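Local coordinates for protein L-threonine-O-3-phosphate decarboxylase (Porphyromonas gingivalis, PDB 3FKD) that probably binds pyridoxal 5'-phosphate and is thought to act as a lyase that decarboxylates L-threonine O-3-phosphate, at residues A[120-125]-A[144-149]; A[255-260]-A[278-283]. All blocks are in the same frame, centred on the assembly; numbering follows the deposited sequence.

Contact 1: residues A[120-125]-A[144-149]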
ATOM      1  N   GLU A 120      25.174  -9.517 -20.863  1.00 38.62           N
ATOM      2  CA  GLU A 120      25.336  -9.712 -22.280  1.00 39.43           C
ATOM      3  C   GLU A 120      24.488  -8.573 -22.817  1.00 40.73           C
ATOM      4  O   GLU A 120      23.692  -7.989 -22.078  1.00 39.03           O
ATOM      5  CB  GLU A 120      24.881 -11.118 -22.651  1.00 38.24           C
ATOM      6  CG  GLU A 120      25.427 -12.117 -21.582  1.00 40.16           C
ATOM      7  CD  GLU A 120      25.425 -13.586 -22.011  1.00 48.36           C
ATOM      8  OE1 GLU A 120      24.954 -13.871 -23.144  1.00 48.99           O
ATOM      9  OE2 GLU A 120      25.881 -14.450 -21.200  1.00 42.76           O
ATOM     10  N   ASP A 121      24.722  -8.170 -24.052  1.00 42.09           N
ATOM     11  CA  ASP A 121      24.208  -6.883 -24.477  1.00 41.67           C
ATOM     12  C   ASP A 121      22.739  -7.041 -24.787  1.00 45.51           C
ATOM     13  O   ASP A 121      22.374  -7.757 -25.720  1.00 45.05           O
ATOM     14  CB  ASP A 121      24.960  -6.380 -25.701  1.00 45.09           C
ATOM     15  CG  ASP A 121      24.457  -5.045 -26.192  1.00 45.70           C
ATOM     16  OD1 ASP A 121      23.581  -4.458 -25.523  1.00 46.94           O
ATOM     17  OD2 ASP A 121      24.936  -4.581 -27.250  1.00 45.05           O
ATOM     18  N   ILE A 122      21.897  -6.382 -23.998  1.00 41.09           N
ATOM     19  CA  ILE A 122      20.474  -6.469 -24.210  1.00 41.51           C
ATOM     20  C   ILE A 122      20.060  -5.861 -25.553  1.00 41.91           C
ATOM     21  O   ILE A 122      19.001  -6.187 -26.103  1.00 37.53           O
ATOM     22  CB  ILE A 122      19.728  -5.841 -23.037  1.00 44.02           C
ATOM     23  CG1 ILE A 122      20.409  -4.538 -22.628  1.00 45.28           C
ATOM     24  CG2 ILE A 122      19.774  -6.789 -21.836  1.00 44.59           C
ATOM     25  CD1 ILE A 122      20.214  -3.401 -23.603  1.00 45.27           C
ATOM     26  N   GLY A 123      20.921  -4.999 -26.092  1.00 42.70           N
ATOM     27  CA  GLY A 123      20.629  -4.295 -27.331  1.00 42.46           C
ATOM     28  C   GLY A 123      20.507  -5.248 -28.501  1.00 43.27           C
ATOM     29  O   GLY A 123      20.186  -4.859 -29.620  1.00 44.87           O
ATOM     30  N   GLU A 124      20.708  -6.520 -28.200  1.00 42.71           N
ATOM     31  CA  GLU A 124      21.006  -7.531 -29.177  1.00 42.69           C
ATOM     32  C   GLU A 124      20.292  -8.824 -28.759  1.00 42.61           C
ATOM     33  O   GLU A 124      20.664  -9.920 -29.148  1.00 44.13           O
ATOM     34  CB  GLU A 124      22.521  -7.680 -29.162  1.00 49.08           C
ATOM     35  CG  GLU A 124      23.156  -8.609 -30.114  1.00 48.22           C
ATOM     36  CD  GLU A 124      24.311  -9.236 -29.425  1.00 54.09           C
ATOM     37  OE1 GLU A 124      24.228  -9.277 -28.177  1.00 50.72           O
ATOM     38  OE2 GLU A 124      25.292  -9.667 -30.087  1.00 62.24           O
ATOM     39  N   ALA A 125      19.245  -8.661 -27.958  1.00 42.44           N
ATOM     40  CA  ALA A 125      18.338  -9.736 -27.609  1.00 40.01           C
ATOM     41  C   ALA A 125      17.209  -9.779 -28.634  1.00 41.66           C
ATOM     42  O   ALA A 125      17.186  -8.980 -29.577  1.00 43.16           O
ATOM     43  CB  ALA A 125      17.780  -9.517 -26.226  1.00 39.30           C
ATOM     44  N   ARG A 144      24.961  -3.761 -13.063  1.00 24.29           N
ATOM     45  CA  ARG A 144      25.172  -3.586 -14.490  1.00 26.12           C
ATOM     46  C   ARG A 144      24.637  -2.228 -14.878  1.00 26.89           C
ATOM     47  O   ARG A 144      23.571  -1.851 -14.461  1.00 27.64           O
ATOM     48  CB  ARG A 144      24.485  -4.691 -15.284  1.00 27.15           C
ATOM     49  CG  ARG A 144      24.770  -4.655 -16.764  1.00 31.85           C
ATOM     50  CD  ARG A 144      23.756  -3.824 -17.575  1.00 33.99           C
ATOM     51  NE  ARG A 144      22.383  -3.838 -17.035  1.00 36.29           N
ATOM     52  CZ  ARG A 144      21.402  -4.651 -17.432  1.00 36.21           C
ATOM     53  NH1 ARG A 144      21.634  -5.550 -18.390  1.00 39.44           N
ATOM     54  NH2 ARG A 144      20.184  -4.566 -16.875  1.00 31.41           N
ATOM     55  N   LEU A 145      25.388  -1.467 -15.651  1.00 31.41           N
ATOM     56  CA  LEU A 145      24.963  -0.114 -15.991  1.00 32.11           C
ATOM     57  C   LEU A 145      25.073   0.082 -17.486  1.00 34.10           C
ATOM     58  O   LEU A 145      26.140  -0.113 -18.069  1.00 36.38           O
ATOM     59  CB  LEU A 145      25.797   0.942 -15.245  1.00 32.89           C
ATOM     60  CG  LEU A 145      25.352   2.430 -15.345  1.00 34.62           C
ATOM     61  CD1 LEU A 145      24.250   2.748 -14.388  1.00 30.73           C
ATOM     62  CD2 LEU A 145      26.517   3.440 -15.099  1.00 37.83           C
ATOM     63  N   LEU A 146      23.953   0.452 -18.091  1.00 35.62           N
ATOM     64  CA  LEU A 146      23.862   0.817 -19.492  1.00 37.47           C
ATOM     65  C   LEU A 146      23.994   2.334 -19.603  1.00 40.74           C
ATOM     66  O   LEU A 146      23.564   3.076 -18.708  1.00 39.62           O
ATOM     67  CB  LEU A 146      22.497   0.399 -20.029  1.00 36.59           C
ATOM     68  CG  LEU A 146      22.204  -1.066 -19.789  1.00 35.75           C
ATOM     69  CD1 LEU A 146      20.762  -1.429 -20.192  1.00 34.75           C
ATOM     70  CD2 LEU A 146      23.231  -1.860 -20.561  1.00 34.75           C
ATOM     71  N   GLN A 147      24.577   2.787 -20.708  1.00 44.19           N
ATOM     72  CA  GLN A 147      24.742   4.207 -20.970  1.00 41.79           C
ATOM     73  C   GLN A 147      23.407   4.777 -21.375  1.00 40.12           C
ATOM     74  O   GLN A 147      22.692   4.161 -22.147  1.00 38.99           O
ATOM     75  CB  GLN A 147      25.731   4.413 -22.118  1.00 46.79           C
ATOM     76  CG  GLN A 147      27.158   4.058 -21.789  1.00 46.88           C
ATOM     77  CD  GLN A 147      27.654   4.880 -20.648  1.00 50.95           C
ATOM     78  OE1 GLN A 147      27.643   6.111 -20.716  1.00 56.11           O
ATOM     79  NE2 GLN A 147      28.083   4.218 -19.573  1.00 52.33           N
ATOM     80  N   ARG A 148      23.090   5.963 -20.861  1.00 43.24           N
ATOM     81  CA  ARG A 148      21.873   6.687 -21.229  1.00 40.34           C
ATOM     82  C   ARG A 148      21.666   6.552 -22.720  1.00 39.58           C
ATOM     83  O   ARG A 148      20.538   6.493 -23.191  1.00 40.19           O
ATOM     84  CB  ARG A 148      21.980   8.168 -20.811  1.00 39.77           C
ATOM     85  CG  ARG A 148      21.338   9.143 -21.780  1.00 39.26           C
ATOM     86  CD  ARG A 148      21.330  10.600 -21.319  1.00 37.01           C
ATOM     87  NE  ARG A 148      20.386  11.321 -22.170  1.00 40.63           N
ATOM     88  CZ  ARG A 148      19.106  11.552 -21.865  1.00 38.99           C
ATOM     89  NH1 ARG A 148      18.626  11.176 -20.691  1.00 37.69           N
ATOM     90  NH2 ARG A 148      18.309  12.185 -22.719  1.00 36.66           N
ATOM     91  N   THR A 149      22.784   6.466 -23.439  1.00 42.43           N
ATOM     92  CA  THR A 149      22.829   6.341 -24.900  1.00 42.91           C
ATOM     93  C   THR A 149      22.472   4.954 -25.429  1.00 41.44           C
ATOM     94  O   THR A 149      21.821   4.828 -26.460  1.00 42.83           O
ATOM     95  CB  THR A 149      24.237   6.682 -25.414  1.00 45.40           C
ATOM     96  OG1 THR A 149      24.688   7.883 -24.782  1.00 46.86           O
ATOM     97  CG2 THR A 149      24.237   6.878 -26.913  1.00 43.40           C
TER

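Contact 2: residues A[255-260]-A[278-283]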
ATOM      1  N   ARG A 255      33.689   5.700  -4.410  1.00 25.54           N
ATOM      2  CA  ARG A 255      35.103   5.573  -4.185  1.00 26.92           C
ATOM      3  C   ARG A 255      35.449   4.679  -2.976  1.00 26.39           C
ATOM      4  O   ARG A 255      36.402   3.924  -3.027  1.00 28.29           O
ATOM      5  CB  ARG A 255      35.757   6.985  -4.202  1.00 31.55           C
ATOM      6  CG  ARG A 255      36.722   7.334  -3.130  1.00 29.40           C
ATOM      7  CD  ARG A 255      37.232   8.747  -3.333  1.00 37.16           C
ATOM      8  NE  ARG A 255      36.561   9.773  -2.508  1.00 39.76           N
ATOM      9  CZ  ARG A 255      36.679   9.874  -1.177  1.00 41.35           C
ATOM     10  NH1 ARG A 255      37.410   8.990  -0.492  1.00 41.09           N
ATOM     11  NH2 ARG A 255      36.054  10.850  -0.517  1.00 39.51           N
ATOM     12  N   ASN A 256      34.669   4.711  -1.913  1.00 26.76           N
ATOM     13  CA  ASN A 256      34.821   3.700  -0.874  1.00 26.70           C
ATOM     14  C   ASN A 256      34.536   2.295  -1.400  1.00 28.18           C
ATOM     15  O   ASN A 256      34.961   1.302  -0.821  1.00 28.27           O
ATOM     16  CB  ASN A 256      33.867   3.976   0.274  1.00 27.42           C
ATOM     17  CG  ASN A 256      34.182   5.252   0.976  1.00 30.49           C
ATOM     18  OD1 ASN A 256      35.347   5.645   1.060  1.00 30.59           O
ATOM     19  ND2 ASN A 256      33.153   5.920   1.493  1.00 27.25           N
ATOM     20  N   THR A 257      33.769   2.215  -2.477  1.00 26.49           N
ATOM     21  CA  THR A 257      33.410   0.942  -3.056  1.00 26.93           C
ATOM     22  C   THR A 257      34.613   0.331  -3.821  1.00 28.07           C
ATOM     23  O   THR A 257      34.829  -0.891  -3.808  1.00 27.46           O
ATOM     24  CB  THR A 257      32.232   1.128  -4.012  1.00 25.01           C
ATOM     25  OG1 THR A 257      31.072   1.494  -3.265  1.00 28.27           O
ATOM     26  CG2 THR A 257      31.958  -0.127  -4.750  1.00 24.57           C
ATOM     27  N   VAL A 258      35.360   1.191  -4.508  1.00 24.19           N
ATOM     28  CA  VAL A 258      36.570   0.773  -5.165  1.00 25.25           C
ATOM     29  C   VAL A 258      37.571   0.253  -4.119  1.00 26.13           C
ATOM     30  O   VAL A 258      38.045  -0.858  -4.253  1.00 26.14           O
ATOM     31  CB  VAL A 258      37.156   1.915  -5.991  1.00 26.88           C
ATOM     32  CG1 VAL A 258      38.573   1.587  -6.460  1.00 21.89           C
ATOM     33  CG2 VAL A 258      36.223   2.265  -7.136  1.00 23.60           C
ATOM     34  N   ASP A 259      37.863   1.025  -3.064  1.00 26.66           N
ATOM     35  CA  ASP A 259      38.751   0.528  -2.001  1.00 27.63           C
ATOM     36  C   ASP A 259      38.214  -0.749  -1.353  1.00 29.69           C
ATOM     37  O   ASP A 259      38.981  -1.540  -0.809  1.00 29.66           O
ATOM     38  CB  ASP A 259      39.003   1.533  -0.876  1.00 26.69           C
ATOM     39  CG  ASP A 259      39.393   2.911  -1.367  1.00 28.15           C
ATOM     40  OD1 ASP A 259      39.774   3.080  -2.546  1.00 26.27           O
ATOM     41  OD2 ASP A 259      39.299   3.841  -0.530  1.00 29.46           O
ATOM     42  N   PHE A 260      36.896  -0.943  -1.390  1.00 28.97           N
ATOM     43  CA  PHE A 260      36.302  -2.150  -0.827  1.00 27.64           C
ATOM     44  C   PHE A 260      36.510  -3.349  -1.759  1.00 29.28           C
ATOM     45  O   PHE A 260      36.918  -4.416  -1.305  1.00 29.17           O
ATOM     46  CB  PHE A 260      34.823  -1.917  -0.543  1.00 30.38           C
ATOM     47  CG  PHE A 260      34.185  -2.940   0.379  1.00 29.33           C
ATOM     48  CD1 PHE A 260      34.948  -3.799   1.137  1.00 28.59           C
ATOM     49  CD2 PHE A 260      32.808  -2.977   0.527  1.00 26.84           C
ATOM     50  CE1 PHE A 260      34.359  -4.701   1.991  1.00 27.69           C
ATOM     51  CE2 PHE A 260      32.237  -3.874   1.383  1.00 27.89           C
ATOM     52  CZ  PHE A 260      33.018  -4.748   2.106  1.00 27.74           C
ATOM     53  N   THR A 278      27.254   1.197  -6.035  1.00 24.51           N
ATOM     54  CA  THR A 278      27.790   1.018  -4.681  1.00 25.18           C
ATOM     55  C   THR A 278      27.429  -0.303  -3.971  1.00 22.22           C
ATOM     56  O   THR A 278      27.820  -0.533  -2.824  1.00 22.17           O
ATOM     57  CB  THR A 278      27.393   2.171  -3.801  1.00 23.67           C
ATOM     58  OG1 THR A 278      25.980   2.244  -3.818  1.00 25.59           O
ATOM     59  CG2 THR A 278      27.903   3.465  -4.366  1.00 25.83           C
ATOM     60  N   PHE A 279      26.691  -1.161  -4.647  1.00 20.36           N
ATOM     61  CA  PHE A 279      26.587  -2.544  -4.199  1.00 21.92           C
ATOM     62  C   PHE A 279      27.053  -3.462  -5.342  1.00 21.68           C
ATOM     63  O   PHE A 279      27.155  -3.023  -6.483  1.00 21.11           O
ATOM     64  CB  PHE A 279      25.146  -2.871  -3.795  1.00 22.08           C
ATOM     65  CG  PHE A 279      24.146  -2.546  -4.857  1.00 20.24           C
ATOM     66  CD1 PHE A 279      23.882  -3.444  -5.862  1.00 18.80           C
ATOM     67  CD2 PHE A 279      23.484  -1.320  -4.850  1.00 19.97           C
ATOM     68  CE1 PHE A 279      22.985  -3.129  -6.852  1.00 20.63           C
ATOM     69  CE2 PHE A 279      22.576  -0.998  -5.831  1.00 18.83           C
ATOM     70  CZ  PHE A 279      22.306  -1.887  -6.823  1.00 19.14           C
ATOM     71  N   PHE A 280      27.300  -4.734  -5.038  1.00 22.06           N
ATOM     72  CA  PHE A 280      27.947  -5.655  -5.993  1.00 22.87           C
ATOM     73  C   PHE A 280      27.768  -7.119  -5.570  1.00 22.06           C
ATOM     74  O   PHE A 280      27.523  -7.419  -4.412  1.00 23.57           O
ATOM     75  CB  PHE A 280      29.477  -5.319  -6.127  1.00 22.02           C
ATOM     76  CG  PHE A 280      30.180  -5.246  -4.805  1.00 21.04           C
ATOM     77  CD1 PHE A 280      30.618  -6.403  -4.173  1.00 21.81           C
ATOM     78  CD2 PHE A 280      30.324  -4.035  -4.148  1.00 20.23           C
ATOM     79  CE1 PHE A 280      31.223  -6.353  -2.946  1.00 21.56           C
ATOM     80  CE2 PHE A 280      30.907  -3.979  -2.909  1.00 21.34           C
ATOM     81  CZ  PHE A 280      31.383  -5.151  -2.311  1.00 21.85           C
ATOM     82  N   LEU A 281      27.912  -8.032  -6.516  1.00 23.47           N
ATOM     83  CA  LEU A 281      27.959  -9.464  -6.225  1.00 24.60           C
ATOM     84  C   LEU A 281      29.420  -9.937  -5.864  1.00 26.22           C
ATOM     85  O   LEU A 281      30.409  -9.557  -6.504  1.00 24.64           O
ATOM     86  CB  LEU A 281      27.409 -10.215  -7.450  1.00 21.87           C
ATOM     87  CG  LEU A 281      25.987 -10.774  -7.601  1.00 25.75           C
ATOM     88  CD1 LEU A 281      24.946 -10.342  -6.599  1.00 21.47           C
ATOM     89  CD2 LEU A 281      25.486 -10.520  -9.006  1.00 25.76           C
ATOM     90  N   LEU A 282      29.564 -10.735  -4.815  1.00 25.13           N
ATOM     91  CA  LEU A 282      30.766 -11.534  -4.717  1.00 27.03           C
ATOM     92  C   LEU A 282      30.500 -13.059  -4.734  1.00 28.01           C
ATOM     93  O   LEU A 282      29.484 -13.556  -4.216  1.00 25.23           O
ATOM     94  CB  LEU A 282      31.675 -11.083  -3.567  1.00 29.63           C
ATOM     95  CG  LEU A 282      31.651 -11.612  -2.134  1.00 29.58           C
ATOM     96  CD1 LEU A 282      31.568 -13.159  -2.029  1.00 28.13           C
ATOM     97  CD2 LEU A 282      32.921 -11.088  -1.452  1.00 26.32           C
ATOM     98  N   ARG A 283      31.425 -13.783  -5.364  1.00 30.94           N
ATOM     99  CA  ARG A 283      31.346 -15.245  -5.479  1.00 32.08           C
ATOM    100  C   ARG A 283      32.336 -15.931  -4.558  1.00 32.05           C
ATOM    101  O   ARG A 283      33.530 -15.605  -4.561  1.00 32.86           O
ATOM    102  CB  ARG A 283      31.649 -15.671  -6.912  1.00 34.67           C
ATOM    103  CG  ARG A 283      30.957 -16.940  -7.350  1.00 33.55           C
ATOM    104  CD  ARG A 283      31.528 -17.407  -8.668  1.00 34.45           C
ATOM    105  NE  ARG A 283      30.484 -18.013  -9.488  1.00 38.56           N
ATOM    106  CZ  ARG A 283      30.396 -19.309  -9.749  1.00 39.48           C
ATOM    107  NH1 ARG A 283      29.404 -19.779 -10.492  1.00 38.06           N
ATOM    108  NH2 ARG A 283      31.310 -20.135  -9.254  1.00 48.45           N
TER

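Contact 1: residues A[120-125]-A[144-149]
The Arg144 guanidinium has the Leu146 methyl CD1 over the centre of one face, 4.2 Å above its plane, while Ile122 reaches it from the facing segment, its CG2 meeting Arg144 NH1 obliquely at 4.1 Å. The second flat group is the Asp121 carboxylate, whose OD1 accepts the backbone N of Gly123 at 2.8 Å; the donor stands well above the carboxylate plane, 62° out of it. No hydrogen bond spans the two segments, and their meeting is mainly apolar, with Ile122 and Leu146 reaching tip to tip. Leu146 CD1 lies 4.0 Å from Ile122 CG1 and also 4.0 Å from Ile122 CD1, so one methyl touches two carbons of the isoleucine and the guanidinium face as well. Ile122 makes this contact with CG1 held between its backbone N and carbonyl carbon (chi1 43°), which puts CG2 anti to the carbonyl carbon, on the side of Arg144 NH1. The bond from Gly123 N to Asp121 OD1 closes an Asx turn, and a short 3-10 segment at 122-123 carries Ile122 inward; Ala125 N bonds to Ile122 O at 3.1 Å. This turn follows strand 112-117, an outermost strand of the seven-stranded sheet of the aminotransferase fold, whereas residues 144-149 lead into helix 148-157, with Gln147 at its N-cap. That helix forms the crossover between the parallel neighbours 132-136 and 162-166, and its residues Glu150 and Leu154 also touch Ile122. The bent Arg144 chain brings NH1 to the chain just before the turn, where it makes a weak hydrogen bond to Ser118 O. Asp121 OD1 lies near Glu150 OE2, a pairing of like charges that may raise the proton affinity of one of the two acids.

Contact 2: residues A[255-260]-A[278-283]
Phe280 holds CG between its backbone N and carbonyl carbon (chi1 52°), and Phe260 sets CG opposite its own N (chi1 -164°); together these turns bring the two rings to each other between strand and helix. They form an offset edge-to-face pair, centroids 5.7 Å apart and planes at 79°, in which the edge of Phe280 points to the face of Phe260. The closest approach is Phe280 CZ to Phe260 CD2 at 3.8 Å, and CD2 lies in the plane of the Phe280 ring. One helical turn back, Thr257 meets the residue just before the strand: its OG1 sits 3.6 Å from Thr278 CA, and its CG2 reaches Phe280 CD2 obliquely at 4.3 Å. The hydroxyl of buried Thr257 has polar partners outside both segments, in hydrogen bonds with Trp253 O and Thr322 OG1; Thr322 also bonds the backbone of Thr278. Helix 250-266 thus packs on the five-stranded sheet of what is probably the smaller, C-terminal domain, as in class I and II aminotransferases; Ile320 of the neighbouring strand 317-321 touches both phenylalanines, and Phe331 of helix 325-339 adds another edge-to-face partner for Phe260.

Contacts 1 and 2 are both buried and both join segments less than twenty residues apart, yet they share no helix or strand: their centres lie 21 Å apart and their nearest atoms about 7 Å. Contact 1 belongs to the seven-stranded sheet, at the margin beyond an outermost strand, where loop meets the run-in to a helix; its Leu146 is partly exposed, whereas all four touching residues of contact 2 are buried. Contact 2 lies on a face of the five-stranded sheet, where a helix packs on a strand and the residue before it. Their chemistry follows: aliphatic branches beside the guanidinium of a buried arginine in 120-125 with 144-149, aromatic rings flanked by a van der Waals contact between two threonines in 255-260 with 278-283.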